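Local coordinates for amidohydrolase 2 (Bifidobacterium longum subsp. infantis, PDB 6UVZ), which probably acts as a hydrolase of the metallo-dependent hydrolase superfamily, with a substrate that is not assigned, at residues L6-S11 against V214-N219; V50-G55 against S77-K82; G193-G198 against E224-F229. All coordinates share one frame; numbering follows the deposited sequence.

Interaction 1: L6-S11 against V214-N219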
loop_
_atom_site.group_PDB
_atom_site.type_symbol
_atom_site.label_atom_id
_atom_site.label_comp_id
_atom_site.label_asym_id
_atom_site.label_seq_id
_atom_site.Cartn_x
_atom_site.Cartn_y
_atom_site.Cartn_z
ATOM N N LEU A 6 7.963 15.166 -14.126
ATOM C CA LEU A 6 7.531 14.926 -12.754
ATOM C C LEU A 6 8.087 13.598 -12.265
ATOM O O LEU A 6 8.002 12.588 -12.974
ATOM C CB LEU A 6 6.000 14.923 -12.659
ATOM C CG LEU A 6 5.374 14.393 -11.367
ATOM C CD1 LEU A 6 5.527 15.396 -10.233
ATOM C CD2 LEU A 6 3.911 14.035 -11.588
ATOM N N ASN A 7 8.644 13.597 -11.056
ATOM C CA ASN A 7 9.161 12.383 -10.438
ATOM C C ASN A 7 8.035 11.661 -9.708
ATOM O O ASN A 7 7.268 12.284 -8.967
ATOM C CB ASN A 7 10.298 12.711 -9.471
ATOM C CG ASN A 7 11.472 13.381 -10.157
ATOM O OD1 ASN A 7 11.765 13.106 -11.320
ATOM N ND2 ASN A 7 12.151 14.267 -9.438
ATOM N N VAL A 8 7.942 10.348 -9.917
ATOM C CA VAL A 8 6.847 9.539 -9.390
ATOM C C VAL A 8 7.424 8.311 -8.698
ATOM O O VAL A 8 8.278 7.618 -9.263
ATOM C CB VAL A 8 5.867 9.119 -10.502
ATOM C CG1 VAL A 8 4.841 8.136 -9.967
ATOM C CG2 VAL A 8 5.177 10.340 -11.092
ATOM N N ILE A 9 6.958 8.047 -7.480
ATOM C CA ILE A 9 7.284 6.831 -6.741
ATOM C C ILE A 9 5.981 6.094 -6.468
ATOM O O ILE A 9 5.107 6.609 -5.760
ATOM C CB ILE A 9 8.026 7.132 -5.429
ATOM C CG1 ILE A 9 9.437 7.649 -5.715
ATOM C CG2 ILE A 9 8.079 5.890 -4.549
ATOM C CD1 ILE A 9 10.256 7.906 -4.466
ATOM N N ASP A 10 5.850 4.893 -7.029
ATOM C CA ASP A 10 4.642 4.091 -6.864
ATOM C C ASP A 10 4.717 3.357 -5.531
ATOM O O ASP A 10 5.491 2.409 -5.379
ATOM C CB ASP A 10 4.493 3.107 -8.019
ATOM C CG ASP A 10 3.054 2.693 -8.250
ATOM O OD1 ASP A 10 2.597 2.773 -9.407
ATOM O OD2 ASP A 10 2.377 2.307 -7.275
ATOM N N SER A 11 3.907 3.782 -4.564
ATOM C CA SER A 11 3.972 3.201 -3.229
ATOM C C SER A 11 3.203 1.891 -3.100
ATOM O O SER A 11 3.194 1.310 -2.010
ATOM C CB SER A 11 3.454 4.206 -2.195
ATOM O OG SER A 11 2.120 4.588 -2.475
ATOM N N VAL A 214 0.208 11.653 2.648
ATOM C CA VAL A 214 -0.616 11.070 1.596
ATOM C C VAL A 214 0.309 10.560 0.499
ATOM O O VAL A 214 1.144 11.312 -0.014
ATOM C CB VAL A 214 -1.627 12.086 1.029
ATOM C CG1 VAL A 214 -2.353 11.497 -0.164
ATOM C CG2 VAL A 214 -2.623 12.499 2.101
ATOM N N LEU A 215 0.159 9.287 0.141
ATOM C CA LEU A 215 1.042 8.621 -0.804
ATOM C C LEU A 215 0.313 8.352 -2.113
ATOM O O LEU A 215 -0.855 7.951 -2.111
ATOM C CB LEU A 215 1.558 7.298 -0.230
ATOM C CG LEU A 215 2.153 7.319 1.179
ATOM C CD1 LEU A 215 2.332 5.903 1.699
ATOM C CD2 LEU A 215 3.475 8.060 1.189
ATOM N N TYR A 216 1.006 8.565 -3.229
ATOM C CA TYR A 216 0.477 8.163 -4.525
ATOM C C TYR A 216 0.576 6.652 -4.674
ATOM O O TYR A 216 1.634 6.062 -4.426
ATOM C CB TYR A 216 1.222 8.845 -5.672
ATOM C CG TYR A 216 1.036 8.124 -6.989
ATOM C CD1 TYR A 216 -0.163 8.207 -7.685
ATOM C CD2 TYR A 216 2.052 7.344 -7.527
ATOM C CE1 TYR A 216 -0.342 7.540 -8.884
ATOM C CE2 TYR A 216 1.882 6.673 -8.724
ATOM C CZ TYR A 216 0.685 6.775 -9.399
ATOM O OH TYR A 216 0.515 6.109 -10.590
ATOM N N SER A 217 -0.521 6.031 -5.095
ATOM C CA SER A 217 -0.586 4.588 -5.269
ATOM C C SER A 217 -1.386 4.276 -6.522
ATOM O O SER A 217 -2.464 4.840 -6.731
ATOM C CB SER A 217 -1.220 3.915 -4.047
ATOM O OG SER A 217 -1.611 2.589 -4.343
ATOM N N SER A 218 -0.859 3.378 -7.352
ATOM C CA SER A 218 -1.535 2.961 -8.574
ATOM C C SER A 218 -2.355 1.692 -8.406
ATOM O O SER A 218 -3.336 1.506 -9.133
ATOM C CB SER A 218 -0.519 2.743 -9.702
ATOM O OG SER A 218 0.316 1.633 -9.424
ATOM N N ASN A 219 -1.975 0.817 -7.471
ATOM C CA ASN A 219 -2.621 -0.484 -7.284
ATOM C C ASN A 219 -2.575 -1.313 -8.566
ATOM O O ASN A 219 -3.466 -2.124 -8.831
ATOM C CB ASN A 219 -4.062 -0.329 -6.785
ATOM C CG ASN A 219 -4.573 -1.569 -6.081
ATOM O OD1 ASN A 219 -3.793 -2.410 -5.633
ATOM N ND2 ASN A 219 -5.892 -1.689 -5.976
HETATM O O HOH W 1 4.271 7.871 -3.315
#
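S11 and Y216 join the two backbones where the strands converge. S11 N donates to Y216 O at 3.2 Å, close to straight at 160° and in the carbonyl plane. The nearest CA atoms across the contact, those of S11 and S217, are 5.2 Å apart. The axes of strand segments 7-10 and 214-216 approach to 7.3 Å and run almost at right angles, at 97°. A water fills in beside the direct bond. It donates to I9 O at 2.9 Å and accepts a weak bond from Y216 N.

These are the first and last of eight parallel strands, so the contact closes the TIM barrel. N250 of helix 244-254 takes part from outside, bonding V214 O. K190 reaches S11 O.

The Y216 side chain carries the apolar part. Its CG is anti to the backbone N (chi1 161°), which carries the ring toward V8 and I9. Y216 CE2 meets V8 CG1 at 3.5 Å, the two side chains crossing at a slant. I9 O lies at the ring edge, in plane, 3.6 Å from Y216 CD2. The ring also meets F247 of helix 244-254, and its OH bonds Y45 OH.

The polar part is at D10 and S11. D10 OD2 receives a weak bond from S218 N at 3.4 Å and another bond from H12 N. S218 OG donates to D10 OD1, though the position of OD1 is doubtful. S11 OG also lies close to Y216 O, but the spacing is too short to be relied on.

Interaction 2: V50-G55 against S77-K82; sequences VNFLGG and SPLILK
G55 and its neighbours L79 and L81 form the inner shell, through two backbone bonds. G55 N donates to L79 O at 2.7 Å, nearly along the C=O axis. L81 N donates to G55 O at 2.8 Å, somewhat more bent. The pair makes a parallel bridge of G55 with I80, whose CA atoms are 5.3 Å apart. The short strand segments 51-55 and 80-82 diverge by 59°, so few residues come into register.

Side chains flank this bridge. L81 reaches over G54, with L81 CD1 3.6 Å from G54 CA. G54 has backbone angles that jam any CB against the preceding carbonyl, and a CB would also collide with L81 CD1. With an alanine at L81, the branched end that covers G54 CA and L53 O would be lost, which would probably leave a gap there.

The contact belongs to the beta-alpha-beta unit of strand 51-58, helix 65-73 and strand 80-86, one step round the barrel.

F52 and L79 make the apolar side-chain contact. F52 CG is anti to the backbone N (chi1 -176°), which brings F52 CD2 to 3.9 Å from L79 CD2. Both methyls of L79 touch the same CD2-CE2 side of the ring. G54 N sits 3.7 Å above one face of that ring, over its centre.

Farther out, a type I turn from S77 to I80 sets L79, with I80 N bonded to S77 O at 3.2 Å. V38 and A42 of helix 38-47 back L79, and Y45 stacks on F52.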
loop_
_atom_site.group_PDB
_atom_site.type_symbol
_atom_site.label_atom_id
_atom_site.label_comp_id
_atom_site.label_asym_id
_atom_site.label_seq_id
_atom_site.Cartn_x
_atom_site.Cartn_y
_atom_site.Cartn_z
ATOM N N VAL A 50 6.399 10.641 -17.290
ATOM C CA VAL A 50 6.899 10.929 -15.958
ATOM C C VAL A 50 8.197 10.163 -15.745
ATOM O O VAL A 50 8.481 9.161 -16.408
ATOM C CB VAL A 50 5.864 10.581 -14.863
ATOM C CG1 VAL A 50 4.626 11.454 -15.001
ATOM C CG2 VAL A 50 5.495 9.109 -14.934
ATOM N N ASN A 51 9.003 10.648 -14.803
ATOM C CA ASN A 51 10.269 10.007 -14.453
ATOM C C ASN A 51 9.984 8.980 -13.362
ATOM O O ASN A 51 9.861 9.325 -12.184
ATOM C CB ASN A 51 11.291 11.042 -14.002
ATOM C CG ASN A 51 12.704 10.496 -13.983
ATOM O OD1 ASN A 51 13.029 9.556 -14.709
ATOM N ND2 ASN A 51 13.556 11.085 -13.152
ATOM N N PHE A 52 9.872 7.715 -13.758
ATOM C CA PHE A 52 9.533 6.640 -12.830
ATOM C C PHE A 52 10.764 6.285 -12.005
ATOM O O PHE A 52 11.726 5.706 -12.523
ATOM C CB PHE A 52 9.008 5.429 -13.597
ATOM C CG PHE A 52 8.549 4.303 -12.717
ATOM C CD1 PHE A 52 7.699 4.540 -11.650
ATOM C CD2 PHE A 52 8.955 3.002 -12.967
ATOM C CE1 PHE A 52 7.272 3.504 -10.841
ATOM C CE2 PHE A 52 8.531 1.962 -12.163
ATOM C CZ PHE A 52 7.688 2.214 -11.099
ATOM N N LEU A 53 10.736 6.630 -10.720
ATOM C CA LEU A 53 11.857 6.394 -9.820
ATOM C C LEU A 53 11.801 5.035 -9.134
ATOM O O LEU A 53 12.684 4.730 -8.327
ATOM C CB LEU A 53 11.924 7.497 -8.759
ATOM C CG LEU A 53 12.136 8.923 -9.268
ATOM C CD1 LEU A 53 12.296 9.889 -8.104
ATOM C CD2 LEU A 53 13.339 8.988 -10.196
ATOM N N GLY A 54 10.797 4.222 -9.427
ATOM C CA GLY A 54 10.653 2.916 -8.820
ATOM C C GLY A 54 9.356 2.788 -8.042
ATOM O O GLY A 54 8.615 3.748 -7.834
ATOM N N GLY A 55 9.100 1.552 -7.602
ATOM C CA GLY A 55 7.865 1.226 -6.928
ATOM C C GLY A 55 8.106 0.431 -5.657
ATOM O O GLY A 55 9.208 -0.062 -5.398
ATOM N N SER A 77 15.543 -6.174 -10.121
ATOM C CA SER A 77 15.265 -4.979 -10.904
ATOM C C SER A 77 15.439 -3.740 -10.034
ATOM O O SER A 77 14.899 -3.689 -8.919
ATOM C CB SER A 77 13.848 -5.028 -11.472
ATOM O OG SER A 77 13.525 -3.822 -12.142
ATOM N N PRO A 78 16.187 -2.732 -10.489
ATOM C CA PRO A 78 16.347 -1.514 -9.678
ATOM C C PRO A 78 15.043 -0.781 -9.420
ATOM O O PRO A 78 14.980 0.028 -8.487
ATOM C CB PRO A 78 17.312 -0.660 -10.513
ATOM C CG PRO A 78 18.028 -1.639 -11.391
ATOM C CD PRO A 78 17.017 -2.701 -11.704
ATOM N N LEU A 79 13.998 -1.041 -10.209
ATOM C CA LEU A 79 12.725 -0.354 -10.027
ATOM C C LEU A 79 11.945 -0.856 -8.820
ATOM O O LEU A 79 10.924 -0.251 -8.475
ATOM C CB LEU A 79 11.871 -0.493 -11.288
ATOM C CG LEU A 79 12.416 0.178 -12.549
ATOM C CD1 LEU A 79 11.514 -0.107 -13.737
ATOM C CD2 LEU A 79 12.567 1.677 -12.335
ATOM N N ILE A 80 12.383 -1.936 -8.178
ATOM C CA ILE A 80 11.729 -2.441 -6.969
ATOM C C ILE A 80 12.458 -1.800 -5.791
ATOM O O ILE A 80 13.483 -2.291 -5.316
ATOM C CB ILE A 80 11.736 -3.965 -6.903
ATOM C CG1 ILE A 80 11.039 -4.551 -8.133
ATOM C CG2 ILE A 80 11.049 -4.443 -5.633
ATOM C CD1 ILE A 80 10.974 -6.064 -8.140
ATOM N N LEU A 81 11.918 -0.675 -5.320
ATOM C CA LEU A 81 12.569 0.074 -4.250
ATOM C C LEU A 81 12.426 -0.638 -2.911
ATOM O O LEU A 81 13.410 -0.818 -2.182
ATOM C CB LEU A 81 11.988 1.487 -4.174
ATOM C CG LEU A 81 12.719 2.604 -4.925
ATOM C CD1 LEU A 81 13.143 2.156 -6.314
ATOM C CD2 LEU A 81 11.840 3.841 -5.009
ATOM N N LYS A 82 11.208 -1.048 -2.567
ATOM C CA LYS A 82 10.928 -1.712 -1.305
ATOM C C LYS A 82 10.044 -2.925 -1.550
ATOM O O LYS A 82 9.301 -2.984 -2.534
ATOM C CB LYS A 82 10.247 -0.760 -0.310
ATOM C CG LYS A 82 11.062 0.476 0.043
ATOM C CD LYS A 82 12.321 0.115 0.814
ATOM C CE LYS A 82 13.140 1.354 1.137
ATOM N NZ LYS A 82 14.338 1.036 1.961
#

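Interaction 3: G193-G198 against E224-F229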
loop_
_atom_site.group_PDB
_atom_site.type_symbol
_atom_site.label_atom_id
_atom_site.label_comp_id
_atom_site.label_asym_id
_atom_site.label_seq_id
_atom_site.Cartn_x
_atom_site.Cartn_y
_atom_site.Cartn_z
ATOM N N GLY A 193 -7.178 1.829 -4.598
ATOM C CA GLY A 193 -8.210 0.875 -4.240
ATOM C C GLY A 193 -8.638 -0.010 -5.392
ATOM O O GLY A 193 -8.201 0.186 -6.530
ATOM N N ASP A 194 -9.494 -0.990 -5.108
ATOM C CA ASP A 194 -10.028 -1.866 -6.141
ATOM C C ASP A 194 -11.144 -1.213 -6.946
ATOM O O ASP A 194 -11.747 -1.881 -7.794
ATOM C CB ASP A 194 -10.534 -3.170 -5.519
ATOM C CG ASP A 194 -9.459 -3.898 -4.736
ATOM O OD1 ASP A 194 -8.361 -3.329 -4.561
ATOM O OD2 ASP A 194 -9.712 -5.040 -4.299
ATOM N N ASN A 195 -11.431 0.057 -6.702
ATOM C CA ASN A 195 -12.456 0.808 -7.406
ATOM C C ASN A 195 -11.926 2.202 -7.682
ATOM O O ASN A 195 -10.994 2.663 -7.010
ATOM C CB ASN A 195 -13.753 0.896 -6.589
ATOM C CG ASN A 195 -14.302 -0.467 -6.216
ATOM O OD1 ASN A 195 -15.057 -1.074 -6.975
ATOM N ND2 ASN A 195 -13.929 -0.952 -5.037
ATOM N N PRO A 196 -12.480 2.897 -8.675
ATOM C CA PRO A 196 -12.132 4.310 -8.864
ATOM C C PRO A 196 -12.442 5.109 -7.605
ATOM O O PRO A 196 -13.535 5.017 -7.045
ATOM C CB PRO A 196 -13.010 4.739 -10.044
ATOM C CG PRO A 196 -13.272 3.477 -10.791
ATOM C CD PRO A 196 -13.352 2.394 -9.752
ATOM N N VAL A 197 -11.456 5.887 -7.156
ATOM C CA VAL A 197 -11.593 6.618 -5.903
ATOM C C VAL A 197 -12.704 7.657 -6.020
ATOM O O VAL A 197 -12.926 8.255 -7.081
ATOM C CB VAL A 197 -10.257 7.271 -5.504
ATOM C CG1 VAL A 197 -9.190 6.206 -5.294
ATOM C CG2 VAL A 197 -9.813 8.270 -6.560
ATOM N N GLY A 198 -13.417 7.864 -4.916
ATOM C CA GLY A 198 -14.492 8.825 -4.874
ATOM C C GLY A 198 -13.999 10.206 -4.498
ATOM O O GLY A 198 -13.272 10.384 -3.517
ATOM N N GLU A 224 -6.665 -2.068 -13.334
ATOM C CA GLU A 224 -7.213 -2.371 -14.649
ATOM C C GLU A 224 -8.412 -3.312 -14.594
ATOM O O GLU A 224 -8.781 -3.886 -15.625
ATOM C CB GLU A 224 -6.125 -2.965 -15.549
ATOM C CG GLU A 224 -5.019 -1.990 -15.920
ATOM C CD GLU A 224 -5.490 -0.895 -16.860
ATOM O OE1 GLU A 224 -6.555 -1.063 -17.492
ATOM O OE2 GLU A 224 -4.793 0.135 -16.970
ATOM N N LEU A 225 -9.025 -3.484 -13.423
ATOM C CA LEU A 225 -10.195 -4.343 -13.273
ATOM C C LEU A 225 -11.491 -3.540 -13.333
ATOM O O LEU A 225 -12.337 -3.782 -14.200
ATOM C CB LEU A 225 -10.107 -5.125 -11.955
ATOM C CG LEU A 225 -11.139 -6.235 -11.749
ATOM C CD1 LEU A 225 -10.957 -7.332 -12.786
ATOM C CD2 LEU A 225 -11.048 -6.802 -10.341
ATOM N N ASN A 226 -11.660 -2.584 -12.423
ATOM C CA ASN A 226 -12.824 -1.709 -12.408
ATOM C C ASN A 226 -12.508 -0.310 -12.918
ATOM O O ASN A 226 -13.347 0.588 -12.794
ATOM C CB ASN A 226 -13.409 -1.630 -10.997
ATOM C CG ASN A 226 -13.747 -2.994 -10.429
ATOM O OD1 ASN A 226 -13.899 -3.967 -11.168
ATOM N ND2 ASN A 226 -13.873 -3.071 -9.109
ATOM N N SER A 227 -11.321 -0.105 -13.487
ATOM C CA SER A 227 -10.936 1.215 -13.977
ATOM C C SER A 227 -9.816 1.038 -15.003
ATOM O O SER A 227 -9.740 -0.001 -15.667
ATOM C CB SER A 227 -10.552 2.113 -12.783
ATOM O OG SER A 227 -10.136 3.395 -13.220
ATOM N N THR A 228 -8.957 2.046 -15.127
ATOM C CA THR A 228 -7.791 1.979 -15.994
ATOM C C THR A 228 -6.669 2.779 -15.350
ATOM O O THR A 228 -6.917 3.773 -14.664
ATOM C CB THR A 228 -8.091 2.518 -17.401
ATOM O OG1 THR A 228 -9.252 1.867 -17.931
ATOM C CG2 THR A 228 -6.917 2.267 -18.337
ATOM N N PHE A 229 -5.433 2.318 -15.559
ATOM C CA PHE A 229 -4.274 3.061 -15.075
ATOM C C PHE A 229 -4.285 4.488 -15.610
ATOM O O PHE A 229 -4.083 5.448 -14.856
ATOM C CB PHE A 229 -2.986 2.339 -15.478
ATOM C CG PHE A 229 -1.768 2.782 -14.711
ATOM C CD1 PHE A 229 -1.872 3.679 -13.660
ATOM C CD2 PHE A 229 -0.515 2.297 -15.047
ATOM C CE1 PHE A 229 -0.753 4.086 -12.962
ATOM C CE2 PHE A 229 0.608 2.700 -14.350
ATOM C CZ PHE A 229 0.488 3.594 -13.307
#
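N226 holds out its amide nitrogen to two oxygens of the facing loop. Its CG is anti to the carbonyl carbon (chi1 -55°), and N226 ND2 comes to 2.8 Å from D194 O. The same N226 ND2 is 3.2 Å from N195 OD1. Both bonds are weak, the first because it is strongly bent. The N195 side chain has the same first torsion and doubles back toward N226. The two side chains run side by side, pointing the same way, with their amide planes 34° apart.

P196 packs against the turn at N226 and S227. P196 CG rests 3.6 Å from S227 CB, and CG and CD both lie against N226 O.

E224 works within its own segment. E224 OE2 accepts a bond from F229 N at 2.7 Å, nearly straight (169°) and from above the carboxylate plane. It ties E224 to the start of helix 229-239. Y45 and F48 meet the F229 ring edge-to-face, and W220 also meets it.

This is a surface contact between the loop after strand 187-191 and the region after strand 214-216, which includes the short helix 223-226. Such connections, at the C-terminal strand ends, form the active-site rim in TIM-barrel hydrolases.

How the interactions relate
Strand 7-13 ties interactions 1 and 2 together, pairing with strand 51-58 in the barrel. L6 O lies 2.8 Å from N51 N, and V8 O 3.0 Å from L53 N. Their centres are 10 Å apart. The segments of interactions 1 and 3 alternate along the chain, and their centres are 15 Å apart. N219 ND2 reaches G193 O at 3.0 Å, and F229 packs on Y216 and S218. Interactions 2 and 3 do not touch; their nearest atoms are about 7 Å apart. Y45 of helix 38-47 nevertheless meets F52, Y216 and F229, one from each contact. N219 also touches H14 and H163, consistent with a site at this end of the barrel, as in related hydrolases.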